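Local coordinates for protection of telomeres protein 1 (Schizosaccharomyces pombe, PDB 5USB), which binds single-stranded telomeric DNA of consensus GGTTAC to protect the 3' overhang, and regulates telomerase and telomere length, at residues L43-S48 with L99-C104; Y38-L43 with G61-R66. The protein carries 1 engineered substitution. All blocks are in the same frame, centred on the assembly; numbering follows the deposited sequence.

Both contacts involve the long loop between strands 31-36 and 65-69 in the OB fold of this ssDNA-binding domain, one part of the longer Pot1 protein. Contact 1 joins the loop to the start of strand 102-106; contact 2 folds the two ends of the loop against each other just before strand 65-69. The centres of contacts 1 and 2 lie about 7 Å apart. Along the chain their segments alternate: 38-43 runs into 43-48 through the shared Leu43, then come 61-66 and 99-104. Strands 65-69 and 102-106 are parallel neighbours in the sheet. A hydrogen bond from Arg62 NH1 to Phe44 O joins the contacts. DA5 of chain B touches Phe45 of contact 1 and Arg66, which follows the packed part of contact 2, consistent with both bordering the same nucleotide.

Contact 1: L43-S48 with L99-C104; sequences LFFPMS and LGYLEC. With nucleotides of chain B.
Phe45 and Tyr101 make the aromatic centre of this contact, an edge-to-face pair with ring centroids 5.0 Å apart and planes at 67°. The edge of Phe45 leads with CD1, which comes 3.5 Å from Tyr101 CZ over the tyrosine face. With CG anti to the backbone N (chi1 -176°), the Phe45 ring also sets one face against the adenine of DA5 of chain B, whose C8 lies over the ring centre, while Pro46 CD sits over the opposite face. With an alanine here instead of Tyr101 the ring face is lost, and the CD1 edge of Phe45 would probably be left without its partner, with a gap opened beside the adenine amino group.

One backbone hydrogen bond links the two segments, Leu102 N to Leu43 O, 2.9 Å long and 163° at the hydrogen, with the donor out of the carbonyl plane. Tyr101 CA adds a CA-H...O contact to the same oxygen.

Apolar packing completes the interface: Leu102 CG meets Leu43 CB at 3.9 Å and its CD1 meets Phe44 CE1 at 3.8 Å. Beyond it, Glu103 OE1 accepts from N1 of DG2 of chain B at 3.2 Å. Aromatic packing on bases is common in OB-fold grooves that bind single-stranded DNA, and here Glu103 adds a hydrogen bond to the guanine edge.

Contact 2: Y38-L43 with G61-R66; sequences YTENEL and GRFSIR. With nucleotides of chain B.
Glu40 lies over one face of the Phe63 ring: its CB is 3.9 Å from the centroid and 20° off the normal, a CH-pi contact. Because CG stands anti to the backbone N (chi1 -171°) and the chain then runs extended, the carboxylate follows the ring, their planes 22° apart. The backbone of Tyr38 borders the ring edge, Tyr38 C being 3.8 Å from Phe63 CD2. Beside this packing, Asn41 N donates to Arg62 O at 3.0 Å in a nearly straight bond. Arg62 is the centre of an inverse gamma turn, and Asn41 OD1 accepts from Leu43 N at 3.0 Å in an Asx turn; two tight turns thus fit together where the loop leads into strand 65-69 of the OB fold. Asn41 ND2 is held by Leu6 O and Ile9 O. A water sits between Thr39 O and Phe63 O.

The Arg62 chain also packs closely, its CB 3.2 Å from Asn41 O and its guanidinium face over Glu42 O, with Phe44 O as its polar partner. Looser is the exposed carboxylate end of Glu40, where a second water bridges Glu40 OE2, at 2.7 Å, and Arg62 N. Past the contact, in one of its two conformers, Arg66 lays a guanidinium face over the adenine of DA5 of chain B, while its NH1 donates to O2 of DT4 of chain B.

Contact 1: L43-S48 with L99-C104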
ATOM      1  N   LEU A  43      10.661  -8.821   0.638  1.00 16.96           N
ATOM      2  CA  LEU A  43      10.911  -8.092  -0.594  1.00 16.91           C
ATOM      3  C   LEU A  43      10.494  -6.620  -0.526  1.00 14.83           C
ATOM      4  O   LEU A  43      10.680  -5.893  -1.500  1.00 15.99           O
ATOM      5  CB  LEU A  43      10.200  -8.757  -1.770  1.00 18.15           C
ATOM      6  CG  LEU A  43      10.576 -10.213  -2.024  1.00 21.66           C
ATOM      7  CD1 LEU A  43       9.730 -10.741  -3.123  1.00 25.52           C
ATOM      8  CD2 LEU A  43      12.029 -10.278  -2.403  1.00 23.89           C
ATOM      9  N   PHE A  44       9.998  -6.151   0.619  1.00 12.79           N
ATOM     10  CA  PHE A  44       9.757  -4.726   0.773  1.00 14.31           C
ATOM     11  C   PHE A  44      11.084  -3.984   0.980  1.00 17.02           C
ATOM     12  O   PHE A  44      12.089  -4.549   1.428  1.00 15.90           O
ATOM     13  CB  PHE A  44       8.816  -4.468   1.966  1.00 14.44           C
ATOM     14  CG  PHE A  44       7.396  -4.967   1.807  1.00 11.69           C
ATOM     15  CD1 PHE A  44       6.906  -5.464   0.612  1.00 15.78           C
ATOM     16  CD2 PHE A  44       6.528  -4.917   2.883  1.00 12.75           C
ATOM     17  CE1 PHE A  44       5.584  -5.874   0.498  1.00 11.14           C
ATOM     18  CE2 PHE A  44       5.204  -5.321   2.756  1.00 13.04           C
ATOM     19  CZ  PHE A  44       4.744  -5.840   1.558  1.00 12.11           C
ATOM     20  N   PHE A  45      11.086  -2.699   0.681  1.00 12.86           N
ATOM     21  CA  PHE A  45      12.291  -1.909   0.869  1.00 11.77           C
ATOM     22  C   PHE A  45      12.561  -1.704   2.358  1.00 12.17           C
ATOM     23  O   PHE A  45      11.642  -1.406   3.131  1.00 13.48           O
ATOM     24  CB  PHE A  45      12.127  -0.557   0.185  1.00 14.36           C
ATOM     25  CG  PHE A  45      13.375   0.306   0.242  1.00 12.25           C
ATOM     26  CD1 PHE A  45      14.385   0.121  -0.681  1.00 15.38           C
ATOM     27  CD2 PHE A  45      13.561   1.245   1.235  1.00 13.26           C
ATOM     28  CE1 PHE A  45      15.547   0.870  -0.611  1.00 16.49           C
ATOM     29  CE2 PHE A  45      14.691   1.996   1.290  1.00 14.11           C
ATOM     30  CZ  PHE A  45      15.702   1.803   0.382  1.00 17.22           C
ATOM     31  N   PRO A  46      13.817  -1.826   2.809  1.00 13.25           N
ATOM     32  CA  PRO A  46      14.085  -1.562   4.221  1.00 12.28           C
ATOM     33  C   PRO A  46      14.196  -0.082   4.523  1.00 14.51           C
ATOM     34  O   PRO A  46      15.197   0.569   4.178  1.00 14.54           O
ATOM     35  CB  PRO A  46      15.412  -2.298   4.467  1.00 12.53           C
ATOM     36  CG  PRO A  46      16.084  -2.310   3.132  1.00 14.77           C
ATOM     37  CD  PRO A  46      14.997  -2.350   2.106  1.00 13.50           C
ATOM     38  N   MET A  47      13.148   0.471   5.145  1.00 13.95           N
ATOM     39  CA  MET A  47      13.128   1.893   5.449  1.00 12.82           C
ATOM     40  C   MET A  47      14.086   2.215   6.599  1.00 12.47           C
ATOM     41  O   MET A  47      13.983   1.647   7.690  1.00 13.62           O
ATOM     42  CB  MET A  47      11.691   2.326   5.779  1.00 13.00           C
ATOM     43  CG  MET A  47      10.744   2.236   4.593  1.00 14.54           C
ATOM     44  SD  MET A  47      11.147   3.381   3.248  1.00 17.83           S
ATOM     45  CE  MET A  47      11.040   4.916   4.093  1.00 26.26           C
ATOM     46  N   SER A  48      14.984   3.139   6.356  1.00 13.70           N
ATOM     47  CA  SER A  48      16.059   3.433   7.309  1.00 12.83           C
ATOM     48  C   SER A  48      15.633   4.477   8.341  1.00 14.43           C
ATOM     49  O   SER A  48      15.135   5.546   7.966  1.00 15.60           O
ATOM     50  CB  SER A  48      17.300   3.935   6.569  1.00 14.94           C
ATOM     51  OG  SER A  48      18.303   4.337   7.497  1.00 15.96           O
ATOM     52  N   LEU A  99      15.257  -2.803  -9.011  1.00 25.23           N
ATOM     53  CA  LEU A  99      16.198  -3.104  -7.954  1.00 27.27           C
ATOM     54  C   LEU A  99      15.782  -4.293  -7.117  1.00 28.99           C
ATOM     55  O   LEU A  99      16.449  -4.587  -6.124  1.00 27.61           O
ATOM     56  CB  LEU A  99      16.373  -1.879  -7.055  1.00 28.19           C
ATOM     57  CG  LEU A  99      16.804  -0.592  -7.775  1.00 30.86           C
ATOM     58  CD1 LEU A  99      16.884   0.566  -6.807  1.00 31.27           C
ATOM     59  CD2 LEU A  99      18.148  -0.801  -8.467  1.00 35.41           C
ATOM     60  N   GLY A 100      14.692  -4.975  -7.480  1.00 26.19           N
ATOM     61  CA  GLY A 100      14.302  -6.198  -6.825  1.00 26.14           C
ATOM     62  C   GLY A 100      13.262  -6.074  -5.734  1.00 23.44           C
ATOM     63  O   GLY A 100      12.965  -7.078  -5.087  1.00 24.09           O
ATOM     64  N   TYR A 101      12.696  -4.887  -5.513  1.00 19.75           N
ATOM     65  CA  TYR A 101      11.723  -4.692  -4.443  1.00 16.23           C
ATOM     66  C   TYR A 101      10.297  -4.879  -4.957  1.00 16.93           C
ATOM     67  O   TYR A 101       9.981  -4.542  -6.096  1.00 19.10           O
ATOM     68  CB  TYR A 101      11.865  -3.298  -3.831  1.00 15.79           C
ATOM     69  CG  TYR A 101      13.238  -3.039  -3.292  1.00 17.58           C
ATOM     70  CD1 TYR A 101      13.646  -3.634  -2.106  1.00 17.89           C
ATOM     71  CD2 TYR A 101      14.135  -2.248  -3.985  1.00 19.44           C
ATOM     72  CE1 TYR A 101      14.957  -3.423  -1.611  1.00 18.58           C
ATOM     73  CE2 TYR A 101      15.417  -2.035  -3.497  1.00 22.89           C
ATOM     74  CZ  TYR A 101      15.806  -2.614  -2.324  1.00 24.94           C
ATOM     75  OH  TYR A 101      17.079  -2.395  -1.855  1.00 29.31           O
ATOM     76  N   LEU A 102       9.457  -5.441  -4.104  1.00 16.59           N
ATOM     77  CA  LEU A 102       8.041  -5.587  -4.385  1.00 16.05           C
ATOM     78  C   LEU A 102       7.382  -4.219  -4.478  1.00 17.10           C
ATOM     79  O   LEU A 102       7.721  -3.293  -3.726  1.00 19.08           O
ATOM     80  CB  LEU A 102       7.383  -6.391  -3.271  1.00 19.26           C
ATOM     81  CG  LEU A 102       6.899  -7.796  -3.532  1.00 28.58           C
ATOM     82  CD1 LEU A 102       6.166  -8.329  -2.294  1.00 21.58           C
ATOM     83  CD2 LEU A 102       6.010  -7.852  -4.735  1.00 21.07           C
ATOM     84  N   GLU A 103       6.452  -4.088  -5.409  1.00 15.55           N
ATOM     85  CA  GLU A 103       5.610  -2.918  -5.460  1.00 16.91           C
ATOM     86  C   GLU A 103       4.248  -3.339  -5.995  1.00 15.56           C
ATOM     87  O   GLU A 103       4.079  -4.421  -6.554  1.00 16.11           O
ATOM     88  CB  GLU A 103       6.239  -1.797  -6.312  1.00 22.31           C
ATOM     89  CG  GLU A 103       6.603  -2.212  -7.714  1.00 23.10           C
ATOM     90  CD  GLU A 103       7.193  -1.083  -8.553  1.00 34.05           C
ATOM     91  OE1 GLU A 103       7.256   0.066  -8.074  1.00 30.77           O
ATOM     92  OE2 GLU A 103       7.583  -1.368  -9.707  1.00 40.90           O
ATOM     93  N   CYS A 104       3.267  -2.483  -5.759  1.00 15.35           N
ATOM     94  CA  CYS A 104       1.903  -2.684  -6.212  0.59 17.73           C
ATOM     95  C   CYS A 104       1.572  -1.651  -7.281  1.00 16.59           C
ATOM     96  O   CYS A 104       1.933  -0.479  -7.158  1.00 15.62           O
ATOM     97  CB  CYS A 104       0.966  -2.589  -5.010  0.59 20.15           C
ATOM     98  SG  CYS A 104      -0.772  -2.618  -5.327  0.59 22.62           S
TER
ATOM     99  P    DA B   5      15.986   6.433  -2.666  1.00 29.82           P
ATOM    100  OP1  DA B   5      16.554   7.747  -2.873  1.00 26.20           O
ATOM    101  OP2  DA B   5      16.808   5.266  -2.484  1.00 37.51           O
ATOM    102  O5'  DA B   5      15.038   6.532  -1.403  1.00 24.26           O
ATOM    103  C5'  DA B   5      14.137   7.614  -1.278  1.00 21.27           C
ATOM    104  C4'  DA B   5      13.117   7.269  -0.226  1.00 18.09           C
ATOM    105  O4'  DA B   5      12.263   6.226  -0.731  1.00 19.08           O
ATOM    106  C3'  DA B   5      13.715   6.722   1.065  1.00 21.61           C
ATOM    107  O3'  DA B   5      12.948   7.145   2.193  1.00 23.43           O
ATOM    108  C2'  DA B   5      13.671   5.221   0.847  1.00 18.34           C
ATOM    109  C1'  DA B   5      12.416   5.039   0.015  1.00 19.02           C
ATOM    110  N9   DA B   5      12.462   3.941  -0.938  1.00 19.68           N
ATOM    111  C8   DA B   5      13.465   3.655  -1.824  1.00 18.38           C
ATOM    112  N7   DA B   5      13.208   2.636  -2.600  1.00 20.74           N
ATOM    113  C5   DA B   5      11.925   2.260  -2.240  1.00 17.84           C
ATOM    114  C6   DA B   5      11.076   1.249  -2.701  1.00 20.33           C
ATOM    115  N6   DA B   5      11.399   0.401  -3.674  1.00 22.13           N
ATOM    116  N1   DA B   5       9.869   1.128  -2.112  1.00 18.55           N
ATOM    117  C2   DA B   5       9.550   1.972  -1.132  1.00 19.45           C
ATOM    118  N3   DA B   5      10.257   2.967  -0.618  1.00 17.03           N
ATOM    119  C4   DA B   5      11.450   3.061  -1.224  1.00 19.87           C
ATOM    120  P    DT B   4      15.727   7.800  -9.358  1.00 33.59           P
ATOM    121  OP1  DT B   4      16.250   9.098  -8.963  1.00 40.06           O
ATOM    122  OP2  DT B   4      16.555   6.907 -10.145  1.00 36.09           O
ATOM    123  O5'  DT B   4      15.354   7.088  -7.987  1.00 28.82           O
ATOM    124  C5'  DT B   4      14.297   7.587  -7.186  1.00 26.88           C
ATOM    125  C4'  DT B   4      14.057   6.694  -5.994  1.00 27.15           C
ATOM    126  O4'  DT B   4      13.459   5.452  -6.438  1.00 25.11           O
ATOM    127  C3'  DT B   4      15.306   6.300  -5.205  1.00 24.43           C
ATOM    128  O3'  DT B   4      14.955   6.150  -3.829  1.00 28.07           O
ATOM    129  C2'  DT B   4      15.626   4.929  -5.765  1.00 22.17           C
ATOM    130  C1'  DT B   4      14.228   4.369  -5.961  1.00 24.66           C
ATOM    131  N1   DT B   4      14.116   3.274  -6.938  1.00 30.96           N
ATOM    132  C2   DT B   4      13.380   2.166  -6.598  1.00 27.60           C
ATOM    133  O2   DT B   4      12.760   2.074  -5.562  1.00 23.81           O
ATOM    134  N3   DT B   4      13.318   1.206  -7.570  1.00 31.52           N
ATOM    135  C4   DT B   4      13.940   1.222  -8.800  1.00 36.43           C
ATOM    136  O4   DT B   4      13.802   0.278  -9.563  1.00 39.47           O
ATOM    137  C5   DT B   4      14.707   2.406  -9.086  1.00 34.60           C
ATOM    138  C7   DT B   4      15.410   2.511 -10.403  1.00 37.73           C
ATOM    139  C6   DT B   4      14.773   3.352  -8.145  1.00 31.74           C
ATOM    140  P    DG B   2       8.292   5.069 -18.989  1.00 73.77           P
ATOM    141  OP1  DG B   2       8.559   6.150 -19.957  1.00 69.03           O
ATOM    142  OP2  DG B   2       8.954   3.765 -19.118  1.00 58.58           O
ATOM    143  O5'  DG B   2       8.605   5.646 -17.542  1.00 57.60           O
ATOM    144  C5'  DG B   2       8.087   6.911 -17.142  1.00 43.41           C
ATOM    145  C4'  DG B   2       8.240   7.050 -15.648  1.00 49.59           C
ATOM    146  O4'  DG B   2       7.166   6.403 -14.941  1.00 46.69           O
ATOM    147  C3'  DG B   2       9.491   6.398 -15.087  1.00 43.91           C
ATOM    148  O3'  DG B   2      10.540   7.324 -15.302  1.00 40.58           O
ATOM    149  C2'  DG B   2       9.120   6.237 -13.624  1.00 39.84           C
ATOM    150  C1'  DG B   2       7.638   5.921 -13.681  1.00 37.11           C
ATOM    151  N9   DG B   2       7.316   4.504 -13.608  1.00 31.23           N
ATOM    152  C8   DG B   2       6.964   3.715 -14.666  1.00 32.82           C
ATOM    153  N7   DG B   2       6.718   2.482 -14.331  1.00 35.92           N
ATOM    154  C5   DG B   2       6.959   2.446 -12.969  1.00 27.38           C
ATOM    155  C6   DG B   2       6.872   1.368 -12.057  1.00 28.50           C
ATOM    156  O6   DG B   2       6.529   0.208 -12.276  1.00 32.25           O
ATOM    157  N1   DG B   2       7.219   1.759 -10.769  1.00 34.20           N
ATOM    158  C2   DG B   2       7.573   3.035 -10.406  1.00 33.43           C
ATOM    159  N2   DG B   2       7.849   3.223  -9.117  1.00 36.26           N
ATOM    160  N3   DG B   2       7.662   4.048 -11.251  1.00 36.82           N
ATOM    161  C4   DG B   2       7.339   3.685 -12.507  1.00 29.74           C
TER

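Contact 2: Y38-L43 with G61-R66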
ATOM      1  N   TYR A  38       1.629  -3.553   9.170  1.00 13.49           N
ATOM      2  CA  TYR A  38       2.554  -3.864  10.265  1.00 14.01           C
ATOM      3  C   TYR A  38       2.931  -5.337  10.282  1.00 18.70           C
ATOM      4  O   TYR A  38       3.156  -5.924  11.345  1.00 18.75           O
ATOM      5  CB  TYR A  38       1.967  -3.372  11.596  1.00 15.20           C
ATOM      6  CG  TYR A  38       1.986  -1.871  11.638  1.00 18.40           C
ATOM      7  CD1 TYR A  38       3.165  -1.215  11.952  1.00 20.57           C
ATOM      8  CD2 TYR A  38       0.862  -1.117  11.307  1.00 16.66           C
ATOM      9  CE1 TYR A  38       3.242   0.141  11.970  1.00 21.82           C
ATOM     10  CE2 TYR A  38       0.936   0.285  11.313  1.00 21.08           C
ATOM     11  CZ  TYR A  38       2.154   0.875  11.644  1.00 18.41           C
ATOM     12  OH  TYR A  38       2.307   2.243  11.689  1.00 28.34           O
ATOM     13  N   THR A  39       3.004  -5.954   9.101  1.00 15.29           N
ATOM     14  CA  THR A  39       3.589  -7.277   8.918  1.00 15.35           C
ATOM     15  C   THR A  39       4.743  -7.142   7.930  1.00 17.72           C
ATOM     16  O   THR A  39       4.702  -6.335   7.007  1.00 16.65           O
ATOM     17  CB  THR A  39       2.571  -8.367   8.451  1.00 16.42           C
ATOM     18  OG1 THR A  39       2.190  -8.144   7.087  1.00 17.40           O
ATOM     19  CG2 THR A  39       1.312  -8.392   9.353  1.00 21.21           C
ATOM     20  N   GLU A  40       5.791  -7.915   8.149  1.00 15.59           N
ATOM     21  CA  GLU A  40       7.055  -7.791   7.420  1.00 12.14           C
ATOM     22  C   GLU A  40       7.074  -8.664   6.182  1.00 14.13           C
ATOM     23  O   GLU A  40       6.572  -9.783   6.207  1.00 16.41           O
ATOM     24  CB  GLU A  40       8.181  -8.192   8.357  1.00 18.26           C
ATOM     25  CG  GLU A  40       9.549  -7.956   7.898  1.00 19.52           C
ATOM     26  CD  GLU A  40      10.535  -8.307   8.989  1.00 27.18           C
ATOM     27  OE1 GLU A  40      10.089  -8.836  10.035  1.00 31.87           O
ATOM     28  OE2 GLU A  40      11.718  -8.011   8.817  1.00 22.19           O
ATOM     29  N   ASN A  41       7.626  -8.129   5.089  1.00 14.76           N
ATOM     30  CA  ASN A  41       7.801  -8.878   3.854  1.00 14.75           C
ATOM     31  C   ASN A  41       9.229  -8.744   3.373  1.00 14.67           C
ATOM     32  O   ASN A  41       9.717  -7.632   3.198  1.00 13.89           O
ATOM     33  CB  ASN A  41       6.844  -8.378   2.781  1.00 14.99           C
ATOM     34  CG  ASN A  41       6.793  -9.273   1.572  1.00 16.80           C
ATOM     35  OD1 ASN A  41       7.804  -9.558   0.943  1.00 17.43           O
ATOM     36  ND2 ASN A  41       5.601  -9.695   1.221  1.00 16.83           N
ATOM     37  N   GLU A  42       9.892  -9.880   3.124  1.00 17.94           N
ATOM     38  CA  GLU A  42      11.308  -9.842   2.816  1.00 17.27           C
ATOM     39  C   GLU A  42      11.644  -9.120   1.517  1.00 16.59           C
ATOM     40  O   GLU A  42      12.823  -8.807   1.316  1.00 17.18           O
ATOM     41  CB  GLU A  42      11.874 -11.273   2.784  1.00 25.35           C
ATOM     42  CG  GLU A  42      11.358 -12.133   1.662  1.00 26.82           C
ATOM     43  CD  GLU A  42      12.052 -13.496   1.609  1.00 42.49           C
ATOM     44  OE1 GLU A  42      12.585 -13.931   2.653  1.00 50.63           O
ATOM     45  OE2 GLU A  42      12.075 -14.118   0.523  1.00 49.87           O
ATOM     46  N   LEU A  43      10.661  -8.821   0.638  1.00 16.96           N
ATOM     47  CA  LEU A  43      10.911  -8.092  -0.594  1.00 16.91           C
ATOM     48  C   LEU A  43      10.494  -6.620  -0.526  1.00 14.83           C
ATOM     49  O   LEU A  43      10.680  -5.893  -1.500  1.00 15.99           O
ATOM     50  CB  LEU A  43      10.200  -8.757  -1.770  1.00 18.15           C
ATOM     51  CG  LEU A  43      10.576 -10.213  -2.024  1.00 21.66           C
ATOM     52  CD1 LEU A  43       9.730 -10.741  -3.123  1.00 25.52           C
ATOM     53  CD2 LEU A  43      12.029 -10.278  -2.403  1.00 23.89           C
ATOM     54  N   GLY A  61      12.469  -0.695   8.494  1.00 12.15           N
ATOM     55  CA  GLY A  61      12.652  -2.015   7.939  1.00 12.56           C
ATOM     56  C   GLY A  61      11.613  -2.302   6.878  1.00 12.37           C
ATOM     57  O   GLY A  61      11.039  -1.375   6.316  1.00 11.79           O
ATOM     58  N   ARG A  62      11.443  -3.598   6.572  1.00 12.68           N
ATOM     59  CA  ARG A  62      10.686  -4.069   5.401  1.00 10.76           C
ATOM     60  C   ARG A  62       9.211  -4.283   5.738  1.00 14.19           C
ATOM     61  O   ARG A  62       8.690  -5.391   5.673  1.00 12.60           O
ATOM     62  CB  ARG A  62      11.302  -5.347   4.842  1.00 13.48           C
ATOM     63  CG  ARG A  62      12.765  -5.267   4.537  1.00 14.17           C
ATOM     64  CD  ARG A  62      13.175  -6.515   3.806  1.00 16.79           C
ATOM     65  NE  ARG A  62      14.609  -6.703   3.537  1.00 16.55           N
ATOM     66  CZ  ARG A  62      15.186  -6.514   2.363  1.00 19.29           C
ATOM     67  NH1 ARG A  62      14.483  -6.028   1.341  1.00 19.72           N
ATOM     68  NH2 ARG A  62      16.481  -6.819   2.206  1.00 19.80           N
ATOM     69  N   PHE A  63       8.531  -3.178   6.067  1.00 11.78           N
ATOM     70  CA  PHE A  63       7.162  -3.224   6.568  1.00 11.94           C
ATOM     71  C   PHE A  63       6.143  -2.456   5.733  1.00 12.63           C
ATOM     72  O   PHE A  63       4.963  -2.475   6.084  1.00 13.62           O
ATOM     73  CB  PHE A  63       7.099  -2.695   8.018  1.00 14.82           C
ATOM     74  CG  PHE A  63       7.519  -3.716   9.058  1.00 12.19           C
ATOM     75  CD1 PHE A  63       8.856  -3.939   9.368  1.00 15.57           C
ATOM     76  CD2 PHE A  63       6.555  -4.444   9.738  1.00 15.46           C
ATOM     77  CE1 PHE A  63       9.198  -4.887  10.301  1.00 16.03           C
ATOM     78  CE2 PHE A  63       6.911  -5.368  10.678  1.00 19.83           C
ATOM     79  CZ  PHE A  63       8.204  -5.588  10.946  1.00 16.21           C
ATOM     80  N   SER A  64       6.545  -1.793   4.659  1.00 11.38           N
ATOM     81  CA  SER A  64       5.615  -1.013   3.843  1.00 10.59           C
ATOM     82  C   SER A  64       5.846  -1.304   2.366  1.00 11.54           C
ATOM     83  O   SER A  64       6.956  -1.639   1.940  1.00 13.64           O
ATOM     84  CB  SER A  64       5.785   0.492   4.104  1.00 14.11           C
ATOM     85  OG  SER A  64       5.633   0.734   5.476  1.00 14.96           O
ATOM     86  N   ILE A  65       4.790  -1.147   1.567  1.00 11.81           N
ATOM     87  CA  ILE A  65       4.848  -1.371   0.121  1.00 12.78           C
ATOM     88  C   ILE A  65       4.403  -0.100  -0.604  1.00 12.02           C
ATOM     89  O   ILE A  65       3.467   0.574  -0.173  1.00 12.46           O
ATOM     90  CB  ILE A  65       4.000  -2.582  -0.318  1.00 13.38           C
ATOM     91  CG1 ILE A  65       4.295  -2.889  -1.791  1.00 13.41           C
ATOM     92  CG2 ILE A  65       2.492  -2.373  -0.080  1.00 11.74           C
ATOM     93  CD1 ILE A  65       3.747  -4.211  -2.262  1.00 17.10           C
ATOM     94  N   ARG A  66       5.108   0.230  -1.673  1.00 11.45           N
ATOM     95  CA  ARG A  66       4.756   1.345  -2.547  0.60 12.60           C
ATOM     96  C   ARG A  66       3.684   0.902  -3.526  1.00 11.38           C
ATOM     97  O   ARG A  66       3.800  -0.167  -4.113  1.00 12.40           O
ATOM     98  CB  ARG A  66       5.987   1.813  -3.323  0.60 15.70           C
ATOM     99  CG  ARG A  66       5.702   2.771  -4.467  0.60 18.36           C
ATOM    100  CD  ARG A  66       6.964   2.919  -5.332  0.60 19.03           C
ATOM    101  NE  ARG A  66       8.021   3.636  -4.650  0.60 22.92           N
ATOM    102  CZ  ARG A  66       9.311   3.532  -4.942  0.60 20.12           C
ATOM    103  NH1 ARG A  66       9.726   2.728  -5.914  0.60 20.39           N
ATOM    104  NH2 ARG A  66      10.186   4.239  -4.254  0.60 24.37           N
TER
ATOM    105  P    DA B   5      15.986   6.433  -2.666  1.00 29.82           P
ATOM    106  OP1  DA B   5      16.554   7.747  -2.873  1.00 26.20           O
ATOM    107  OP2  DA B   5      16.808   5.266  -2.484  1.00 37.51           O
ATOM    108  O5'  DA B   5      15.038   6.532  -1.403  1.00 24.26           O
ATOM    109  C5'  DA B   5      14.137   7.614  -1.278  1.00 21.27           C
ATOM    110  C4'  DA B   5      13.117   7.269  -0.226  1.00 18.09           C
ATOM    111  O4'  DA B   5      12.263   6.226  -0.731  1.00 19.08           O
ATOM    112  C3'  DA B   5      13.715   6.722   1.065  1.00 21.61           C
ATOM    113  O3'  DA B   5      12.948   7.145   2.193  1.00 23.43           O
ATOM    114  C2'  DA B   5      13.671   5.221   0.847  1.00 18.34           C
ATOM    115  C1'  DA B   5      12.416   5.039   0.015  1.00 19.02           C
ATOM    116  N9   DA B   5      12.462   3.941  -0.938  1.00 19.68           N
ATOM    117  C8   DA B   5      13.465   3.655  -1.824  1.00 18.38           C
ATOM    118  N7   DA B   5      13.208   2.636  -2.600  1.00 20.74           N
ATOM    119  C5   DA B   5      11.925   2.260  -2.240  1.00 17.84           C
ATOM    120  C6   DA B   5      11.076   1.249  -2.701  1.00 20.33           C
ATOM    121  N6   DA B   5      11.399   0.401  -3.674  1.00 22.13           N
ATOM    122  N1   DA B   5       9.869   1.128  -2.112  1.00 18.55           N
ATOM    123  C2   DA B   5       9.550   1.972  -1.132  1.00 19.45           C
ATOM    124  N3   DA B   5      10.257   2.967  -0.618  1.00 17.03           N
ATOM    125  C4   DA B   5      11.450   3.061  -1.224  1.00 19.87           C
ATOM    126  P    DT B   4      15.727   7.800  -9.358  1.00 33.59           P
ATOM    127  OP1  DT B   4      16.250   9.098  -8.963  1.00 40.06           O
ATOM    128  OP2  DT B   4      16.555   6.907 -10.145  1.00 36.09           O
ATOM    129  O5'  DT B   4      15.354   7.088  -7.987  1.00 28.82           O
ATOM    130  C5'  DT B   4      14.297   7.587  -7.186  1.00 26.88           C
ATOM    131  C4'  DT B   4      14.057   6.694  -5.994  1.00 27.15           C
ATOM    132  O4'  DT B   4      13.459   5.452  -6.438  1.00 25.11           O
ATOM    133  C3'  DT B   4      15.306   6.300  -5.205  1.00 24.43           C
ATOM    134  O3'  DT B   4      14.955   6.150  -3.829  1.00 28.07           O
ATOM    135  C2'  DT B   4      15.626   4.929  -5.765  1.00 22.17           C
ATOM    136  C1'  DT B   4      14.228   4.369  -5.961  1.00 24.66           C
ATOM    137  N1   DT B   4      14.116   3.274  -6.938  1.00 30.96           N
ATOM    138  C2   DT B   4      13.380   2.166  -6.598  1.00 27.60           C
ATOM    139  O2   DT B   4      12.760   2.074  -5.562  1.00 23.81           O
ATOM    140  N3   DT B   4      13.318   1.206  -7.570  1.00 31.52           N
ATOM    141  C4   DT B   4      13.940   1.222  -8.800  1.00 36.43           C
ATOM    142  O4   DT B   4      13.802   0.278  -9.563  1.00 39.47           O
ATOM    143  C5   DT B   4      14.707   2.406  -9.086  1.00 34.60           C
ATOM    144  C7   DT B   4      15.410   2.511 -10.403  1.00 37.73           C
ATOM    145  C6   DT B   4      14.773   3.352  -8.145  1.00 31.74           C
TER
HETATM  146  O   HOH W   1       3.000  -4.374   6.006  1.00 15.14           O
HETATM  147  O   HOH W   2      12.643  -5.508   8.411  1.00 14.87           O